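Local coordinates for hypothetical protein TT1561 (Thermus thermophilus, PDB 1UF3) that is of uncharacterised function but binds calcium ions and, as a member of the calcineurin-like metallophosphoesterase superfamily, is probably a metal-dependent phosphoesterase, at residues 108-113 with 150-155; 198-203 with 213-218. All coordinates share one frame; numbering follows the deposited sequence.

Contact 1 of 2, residues 108-113 with 150-155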
ATOM      1  N   TYR A 108      20.033 -10.150  -1.356  1.00 23.60           N
ATOM      2  CA  TYR A 108      21.298  -9.756  -1.974  1.00 22.09           C
ATOM      3  C   TYR A 108      22.286  -9.471  -0.862  1.00 21.05           C
ATOM      4  O   TYR A 108      21.948  -8.831   0.116  1.00 21.65           O
ATOM      5  CB  TYR A 108      21.145  -8.515  -2.854  1.00 19.06           C
ATOM      6  CG  TYR A 108      20.232  -8.733  -4.030  1.00 20.08           C
ATOM      7  CD1 TYR A 108      18.916  -8.305  -3.995  1.00 21.75           C
ATOM      8  CD2 TYR A 108      20.681  -9.396  -5.182  1.00 18.58           C
ATOM      9  CE1 TYR A 108      18.055  -8.528  -5.067  1.00 21.82           C
ATOM     10  CE2 TYR A 108      19.829  -9.607  -6.257  1.00 21.27           C
ATOM     11  CZ  TYR A 108      18.520  -9.172  -6.190  1.00 23.52           C
ATOM     12  OH  TYR A 108      17.654  -9.366  -7.247  1.00 24.78           O
ATOM     13  N   LEU A 109      23.497  -9.984  -1.010  1.00 21.28           N
ATOM     14  CA  LEU A 109      24.565  -9.766  -0.054  1.00 20.79           C
ATOM     15  C   LEU A 109      25.368  -8.586  -0.655  1.00 22.37           C
ATOM     16  O   LEU A 109      26.037  -8.739  -1.696  1.00 22.63           O
ATOM     17  CB  LEU A 109      25.421 -11.036   0.052  1.00 18.67           C
ATOM     18  CG  LEU A 109      26.670 -11.008   0.948  1.00 20.39           C
ATOM     19  CD1 LEU A 109      26.281 -10.516   2.332  1.00 19.10           C
ATOM     20  CD2 LEU A 109      27.296 -12.396   1.031  1.00 18.35           C
ATOM     21  N   VAL A 110      25.249  -7.411  -0.029  1.00 21.20           N
ATOM     22  CA  VAL A 110      25.926  -6.194  -0.488  1.00 19.55           C
ATOM     23  C   VAL A 110      27.225  -5.952   0.273  1.00 22.42           C
ATOM     24  O   VAL A 110      27.262  -5.958   1.500  1.00 21.75           O
ATOM     25  CB  VAL A 110      25.005  -4.977  -0.345  1.00 21.13           C
ATOM     26  CG1 VAL A 110      25.669  -3.705  -0.962  1.00 20.19           C
ATOM     27  CG2 VAL A 110      23.676  -5.261  -1.021  1.00 17.67           C
ATOM     28  N   ALA A 111      28.313  -5.770  -0.466  1.00 21.03           N
ATOM     29  CA  ALA A 111      29.606  -5.552   0.155  1.00 20.32           C
ATOM     30  C   ALA A 111      30.471  -4.656  -0.722  1.00 21.78           C
ATOM     31  O   ALA A 111      30.194  -4.469  -1.916  1.00 20.64           O
ATOM     32  CB  ALA A 111      30.313  -6.870   0.366  1.00 15.90           C
ATOM     33  N   GLY A 112      31.534  -4.125  -0.138  1.00 22.07           N
ATOM     34  CA  GLY A 112      32.408  -3.282  -0.932  1.00 22.33           C
ATOM     35  C   GLY A 112      33.791  -3.040  -0.374  1.00 21.41           C
ATOM     36  O   GLY A 112      34.133  -3.442   0.750  1.00 19.56           O
ATOM     37  N   VAL A 113      34.610  -2.421  -1.215  1.00 20.46           N
ATOM     38  CA  VAL A 113      35.950  -2.020  -0.839  1.00 20.65           C
ATOM     39  C   VAL A 113      36.144  -0.695  -1.601  1.00 21.80           C
ATOM     40  O   VAL A 113      36.263  -0.679  -2.838  1.00 19.41           O
ATOM     41  CB  VAL A 113      37.011  -3.039  -1.247  1.00 21.36           C
ATOM     42  CG1 VAL A 113      38.371  -2.526  -0.835  1.00 23.57           C
ATOM     43  CG2 VAL A 113      36.753  -4.390  -0.571  1.00 20.10           C
ATOM     44  N   PRO A 150      23.201 -14.131  -3.794  1.00 22.06           N
ATOM     45  CA  PRO A 150      23.684 -13.422  -4.978  1.00 21.16           C
ATOM     46  C   PRO A 150      24.418 -12.199  -4.367  1.00 22.93           C
ATOM     47  O   PRO A 150      23.894 -11.578  -3.430  1.00 21.95           O
ATOM     48  CB  PRO A 150      22.399 -12.988  -5.670  1.00 19.73           C
ATOM     49  CG  PRO A 150      21.388 -14.059  -5.238  1.00 22.76           C
ATOM     50  CD  PRO A 150      21.730 -14.300  -3.813  1.00 20.52           C
ATOM     51  N   LYS A 151      25.603 -11.853  -4.875  1.00 21.85           N
ATOM     52  CA  LYS A 151      26.374 -10.712  -4.341  1.00 19.77           C
ATOM     53  C   LYS A 151      26.355  -9.425  -5.174  1.00 20.77           C
ATOM     54  O   LYS A 151      26.283  -9.465  -6.412  1.00 19.53           O
ATOM     55  CB  LYS A 151      27.831 -11.119  -4.122  1.00 17.88           C
ATOM     56  CG  LYS A 151      28.026 -12.255  -3.127  1.00 17.72           C
ATOM     57  CD  LYS A 151      29.457 -12.776  -3.158  1.00 20.27           C
ATOM     58  CE  LYS A 151      29.605 -14.084  -2.407  1.00 22.78           C
ATOM     59  NZ  LYS A 151      30.939 -14.740  -2.604  1.00 25.63           N
ATOM     60  N   ILE A 152      26.386  -8.282  -4.479  1.00 20.23           N
ATOM     61  CA  ILE A 152      26.428  -6.956  -5.112  1.00 18.78           C
ATOM     62  C   ILE A 152      27.658  -6.276  -4.499  1.00 21.77           C
ATOM     63  O   ILE A 152      27.731  -6.094  -3.277  1.00 20.82           O
ATOM     64  CB  ILE A 152      25.172  -6.110  -4.801  1.00 19.31           C
ATOM     65  CG1 ILE A 152      23.931  -6.757  -5.437  1.00 13.73           C
ATOM     66  CG2 ILE A 152      25.363  -4.669  -5.334  1.00 16.71           C
ATOM     67  CD1 ILE A 152      22.645  -5.943  -5.338  1.00  9.29           C
ATOM     68  N   PHE A 153      28.638  -5.956  -5.344  1.00 21.16           N
ATOM     69  CA  PHE A 153      29.880  -5.335  -4.901  1.00 21.59           C
ATOM     70  C   PHE A 153      29.942  -3.865  -5.271  1.00 20.66           C
ATOM     71  O   PHE A 153      29.480  -3.469  -6.328  1.00 19.65           O
ATOM     72  CB  PHE A 153      31.109  -6.018  -5.541  1.00 20.11           C
ATOM     73  CG  PHE A 153      31.453  -7.382  -4.979  1.00 21.42           C
ATOM     74  CD1 PHE A 153      30.741  -7.943  -3.914  1.00 19.45           C
ATOM     75  CD2 PHE A 153      32.513  -8.092  -5.505  1.00 17.52           C
ATOM     76  CE1 PHE A 153      31.094  -9.178  -3.398  1.00 18.59           C
ATOM     77  CE2 PHE A 153      32.876  -9.338  -4.990  1.00 17.95           C
ATOM     78  CZ  PHE A 153      32.168  -9.879  -3.939  1.00 19.53           C
ATOM     79  N   LEU A 154      30.534  -3.066  -4.393  1.00 21.39           N
ATOM     80  CA  LEU A 154      30.715  -1.634  -4.653  1.00 21.18           C
ATOM     81  C   LEU A 154      32.207  -1.344  -4.567  1.00 20.71           C
ATOM     82  O   LEU A 154      32.841  -1.618  -3.562  1.00 22.64           O
ATOM     83  CB  LEU A 154      29.969  -0.770  -3.625  1.00 20.12           C
ATOM     84  CG  LEU A 154      28.546  -0.360  -4.002  1.00 20.25           C
ATOM     85  CD1 LEU A 154      27.626  -1.581  -3.904  1.00 21.61           C
ATOM     86  CD2 LEU A 154      28.065   0.766  -3.084  1.00 18.82           C
ATOM     87  N   PHE A 155      32.787  -0.825  -5.636  1.00 21.26           N
ATOM     88  CA  PHE A 155      34.217  -0.496  -5.621  1.00 19.78           C
ATOM     89  C   PHE A 155      34.374   0.881  -6.237  1.00 19.30           C
ATOM     90  O   PHE A 155      33.535   1.336  -7.030  1.00 18.09           O
ATOM     91  CB  PHE A 155      35.061  -1.404  -6.524  1.00 19.15           C
ATOM     92  CG  PHE A 155      35.068  -2.836  -6.152  1.00 19.46           C
ATOM     93  CD1 PHE A 155      34.655  -3.796  -7.088  1.00 16.88           C
ATOM     94  CD2 PHE A 155      35.608  -3.250  -4.946  1.00 17.63           C
ATOM     95  CE1 PHE A 155      34.796  -5.138  -6.823  1.00 16.50           C
ATOM     96  CE2 PHE A 155      35.750  -4.582  -4.669  1.00 18.60           C
ATOM     97  CZ  PHE A 155      35.345  -5.543  -5.618  1.00 18.45           C
TER
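The ring of Phe155 takes the carbonyl oxygen of Val113 at its edge and in its plane, Phe155 CD2 standing 3.4 Å from Val113 O, while its CE2 reaches Val113 CB. A chi1 of -63° sets CG beside the backbone N and swings the ring back to the neighbouring strand; Val172, Leu175 and Ile176 of helix 170-179 also touch Phe155. The Tyr108 ring is met obliquely by Ile152 CD1, 3.9 Å from Tyr108 CG, and by Pro150 CB at 4.0 Å from Tyr108 CD2. Ile152 also runs side by side with Val110, its CB 4.2 Å from Val110 CG2, and Val110 CG1 in turn touches Leu154 CD1. With an alanine at Ile152, the Tyr108 ring would probably lose the CD1 contact, leaving Pro150 CB as its partner on this strand and the ring freer to shift. Five backbone hydrogen bonds join the strands, from Leu109 N to Pro150 O (2.9 Å, 175° at the hydrogen) through to Val113 N to Leu154 O; the bond from Leu154 N to Ala111 O is the most bent, at 140°. On the face of Leu109 and Phe153, the extended Lys151 leads away to hydrogen-bond His179 and lie against Trp144. Such in-register parallel pairing, with helices 133-140 and 170-179 against the Val113 and Phe155 face, belongs to the second sheet of the metallophosphoesterase alpha/beta sandwich.

Contact 2 of 2, residues 198-203 with 213-218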
ATOM      1  N   ALA A 198      30.067 -13.921 -15.636  1.00 26.76           N
ATOM      2  CA  ALA A 198      28.649 -13.896 -15.296  1.00 27.23           C
ATOM      3  C   ALA A 198      28.276 -12.644 -14.489  1.00 26.68           C
ATOM      4  O   ALA A 198      27.122 -12.494 -14.079  1.00 27.24           O
ATOM      5  CB  ALA A 198      28.287 -15.149 -14.512  1.00 27.15           C
ATOM      6  N   SER A 199      29.242 -11.742 -14.283  1.00 25.09           N
ATOM      7  CA  SER A 199      29.013 -10.513 -13.502  1.00 21.98           C
ATOM      8  C   SER A 199      28.668  -9.293 -14.343  1.00 21.04           C
ATOM      9  O   SER A 199      29.337  -9.012 -15.327  1.00 20.49           O
ATOM     10  CB  SER A 199      30.250 -10.150 -12.673  1.00 20.19           C
ATOM     11  OG  SER A 199      30.761 -11.237 -11.920  1.00 20.84           O
ATOM     12  N   TRP A 200      27.626  -8.570 -13.943  1.00 20.02           N
ATOM     13  CA  TRP A 200      27.196  -7.356 -14.620  1.00 19.33           C
ATOM     14  C   TRP A 200      27.960  -6.184 -13.977  1.00 20.79           C
ATOM     15  O   TRP A 200      27.774  -5.879 -12.796  1.00 21.37           O
ATOM     16  CB  TRP A 200      25.690  -7.165 -14.444  1.00 18.34           C
ATOM     17  CG  TRP A 200      25.087  -5.971 -15.160  1.00 18.31           C
ATOM     18  CD1 TRP A 200      25.453  -5.472 -16.382  1.00 17.41           C
ATOM     19  CD2 TRP A 200      23.943  -5.201 -14.746  1.00 19.25           C
ATOM     20  NE1 TRP A 200      24.612  -4.461 -16.755  1.00 20.13           N
ATOM     21  CE2 TRP A 200      23.674  -4.270 -15.773  1.00 18.49           C
ATOM     22  CE3 TRP A 200      23.116  -5.217 -13.613  1.00 20.61           C
ATOM     23  CZ2 TRP A 200      22.619  -3.368 -15.708  1.00 19.80           C
ATOM     24  CZ3 TRP A 200      22.042  -4.306 -13.547  1.00 18.31           C
ATOM     25  CH2 TRP A 200      21.808  -3.400 -14.585  1.00 21.85           C
ATOM     26  N   VAL A 201      28.843  -5.551 -14.740  1.00 21.29           N
ATOM     27  CA  VAL A 201      29.618  -4.424 -14.222  1.00 20.82           C
ATOM     28  C   VAL A 201      29.042  -3.135 -14.766  1.00 21.42           C
ATOM     29  O   VAL A 201      28.958  -2.925 -15.987  1.00 21.61           O
ATOM     30  CB  VAL A 201      31.090  -4.523 -14.607  1.00 21.28           C
ATOM     31  CG1 VAL A 201      31.861  -3.327 -14.034  1.00 21.51           C
ATOM     32  CG2 VAL A 201      31.660  -5.817 -14.103  1.00 20.57           C
ATOM     33  N   VAL A 202      28.646  -2.272 -13.842  1.00 20.89           N
ATOM     34  CA  VAL A 202      28.021  -1.007 -14.171  1.00 20.99           C
ATOM     35  C   VAL A 202      28.785   0.222 -13.686  1.00 23.22           C
ATOM     36  O   VAL A 202      29.265   0.274 -12.547  1.00 24.03           O
ATOM     37  CB  VAL A 202      26.583  -0.926 -13.562  1.00 21.11           C
ATOM     38  CG1 VAL A 202      25.971   0.463 -13.833  1.00 19.61           C
ATOM     39  CG2 VAL A 202      25.688  -2.060 -14.141  1.00 20.44           C
ATOM     40  N   VAL A 203      28.900   1.193 -14.586  1.00 21.78           N
ATOM     41  CA  VAL A 203      29.514   2.484 -14.300  1.00 22.70           C
ATOM     42  C   VAL A 203      28.231   3.296 -14.314  1.00 21.29           C
ATOM     43  O   VAL A 203      27.671   3.594 -15.369  1.00 22.60           O
ATOM     44  CB  VAL A 203      30.487   2.906 -15.444  1.00 23.13           C
ATOM     45  CG1 VAL A 203      30.894   4.346 -15.283  1.00 23.24           C
ATOM     46  CG2 VAL A 203      31.723   2.010 -15.416  1.00 22.15           C
ATOM     47  N   SER A 213      22.213   6.566 -13.029  1.00 23.88           N
ATOM     48  CA  SER A 213      21.533   5.474 -13.700  1.00 22.86           C
ATOM     49  C   SER A 213      20.518   4.813 -12.745  1.00 23.02           C
ATOM     50  O   SER A 213      20.652   4.866 -11.518  1.00 22.27           O
ATOM     51  CB  SER A 213      22.548   4.397 -14.123  1.00 23.57           C
ATOM     52  OG  SER A 213      23.552   4.868 -15.022  1.00 22.09           O
ATOM     53  N   LEU A 214      19.497   4.203 -13.327  1.00 21.81           N
ATOM     54  CA  LEU A 214      18.514   3.439 -12.570  1.00 21.35           C
ATOM     55  C   LEU A 214      18.704   2.039 -13.163  1.00 20.83           C
ATOM     56  O   LEU A 214      18.365   1.809 -14.333  1.00 21.59           O
ATOM     57  CB  LEU A 214      17.089   3.925 -12.828  1.00 20.56           C
ATOM     58  CG  LEU A 214      16.038   3.097 -12.051  1.00 22.53           C
ATOM     59  CD1 LEU A 214      16.126   3.404 -10.532  1.00 20.81           C
ATOM     60  CD2 LEU A 214      14.650   3.423 -12.567  1.00 20.94           C
ATOM     61  N   LEU A 215      19.302   1.139 -12.394  1.00 19.35           N
ATOM     62  CA  LEU A 215      19.534  -0.215 -12.862  1.00 20.25           C
ATOM     63  C   LEU A 215      18.337  -1.130 -12.630  1.00 22.52           C
ATOM     64  O   LEU A 215      17.695  -1.086 -11.568  1.00 21.45           O
ATOM     65  CB  LEU A 215      20.731  -0.861 -12.169  1.00 19.33           C
ATOM     66  CG  LEU A 215      21.906  -0.153 -11.504  1.00 25.08           C
ATOM     67  CD1 LEU A 215      23.069  -1.101 -11.574  1.00 19.36           C
ATOM     68  CD2 LEU A 215      22.233   1.189 -12.127  1.00 18.24           C
ATOM     69  N   ASP A 216      18.046  -1.959 -13.627  1.00 20.57           N
ATOM     70  CA  ASP A 216      16.979  -2.945 -13.534  1.00 20.48           C
ATOM     71  C   ASP A 216      17.733  -4.258 -13.328  1.00 23.10           C
ATOM     72  O   ASP A 216      18.230  -4.865 -14.294  1.00 23.19           O
ATOM     73  CB  ASP A 216      16.161  -3.001 -14.839  1.00 20.28           C
ATOM     74  CG  ASP A 216      15.096  -4.096 -14.811  1.00 17.30           C
ATOM     75  OD1 ASP A 216      15.279  -5.061 -14.062  1.00 19.62           O
ATOM     76  OD2 ASP A 216      14.086  -3.992 -15.524  1.00 17.41           O
ATOM     77  N   LEU A 217      17.843  -4.685 -12.074  1.00 24.01           N
ATOM     78  CA  LEU A 217      18.568  -5.903 -11.730  1.00 25.62           C
ATOM     79  C   LEU A 217      18.182  -7.157 -12.475  1.00 25.63           C
ATOM     80  O   LEU A 217      19.048  -7.910 -12.903  1.00 26.27           O
ATOM     81  CB  LEU A 217      18.447  -6.203 -10.237  1.00 28.31           C
ATOM     82  CG  LEU A 217      19.465  -5.587  -9.295  1.00 29.26           C
ATOM     83  CD1 LEU A 217      19.015  -5.820  -7.861  1.00 30.58           C
ATOM     84  CD2 LEU A 217      20.838  -6.210  -9.542  1.00 31.47           C
ATOM     85  N   ARG A 218      16.886  -7.397 -12.609  1.00 25.07           N
ATOM     86  CA  ARG A 218      16.430  -8.599 -13.282  1.00 27.14           C
ATOM     87  C   ARG A 218      16.782  -8.603 -14.760  1.00 24.37           C
ATOM     88  O   ARG A 218      17.100  -9.646 -15.311  1.00 24.86           O
ATOM     89  CB  ARG A 218      14.920  -8.764 -13.097  1.00 29.39           C
ATOM     90  CG  ARG A 218      14.512  -8.884 -11.634  1.00 34.60           C
ATOM     91  CD  ARG A 218      13.017  -9.177 -11.496  1.00 38.28           C
ATOM     92  NE  ARG A 218      12.743 -10.586 -11.712  1.00 40.61           N
ATOM     93  CZ  ARG A 218      11.548 -11.088 -11.994  1.00 41.80           C
ATOM     94  NH1 ARG A 218      10.497 -10.293 -12.101  1.00 42.11           N
ATOM     95  NH2 ARG A 218      11.412 -12.397 -12.168  1.00 43.36           N
TER
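Trp200 lays the far end of its six-membered ring obliquely against Leu215, with Trp200 CH2 3.7 Å from Leu215 CB. The same corner of the indole lies 3.9 Å from the backbone oxygen of Asp216, measured from CH2 to O, and CZ3 approaches Leu217 CA. A chi1 of -177° turns CG away from the backbone N and carries the ring across the gap between the strands. One face of the indole is occupied within its own strand: Val202 CG2 sits 3.4 Å above the plane, over its centre. That methyl also meets Leu215 CD1 at 3.8 Å, Val202 and Leu215 reaching toward each other tip to tip, and Leu215 CD1 also touches Trp200 CZ3 at 3.9 Å. Around this trio, Leu222 of strand 221-226 touches Trp200, Val202 and Leu215 alike, and Leu183 of strand 183-186 adds to Val202 and Leu215. No hydrogen bond spans the two segments, whose strand axes come no nearer than 9.6 Å and run nearly antiparallel (167° between their N-to-C directions). Polar groups look elsewhere: Ser213 OG bonds to Pro204 O, while the Asp216 carboxylate forms a salt bridge with Arg6 and accepts a bond from Ala219 N. Apolar side chains thus meet between strands of two different sheets, the face-to-face packing of the two-sheet core found in calcineurin-like metallophosphoesterases.

Contact 1 comes first along the chain and closes before contact 2 opens; their centres lie 12 Å apart. Strands 108-118, 151-155 and 199-203 belong to one mixed sheet, with strand 183-186 standing between 151-155 and 199-203. Contact 1 is a pairing inside that sheet, whereas contact 2 crosses from it to strand 211-216 of the other. The two meet where Tyr108 CZ packs on Leu217 CD1 at 3.8 Å, a contact consistent with one continuous apolar layer between the sheets. Asp34, a calcium ligand, lies near both, its side chain about 8 Å from that of Tyr108 and about 7 Å from that of Leu217.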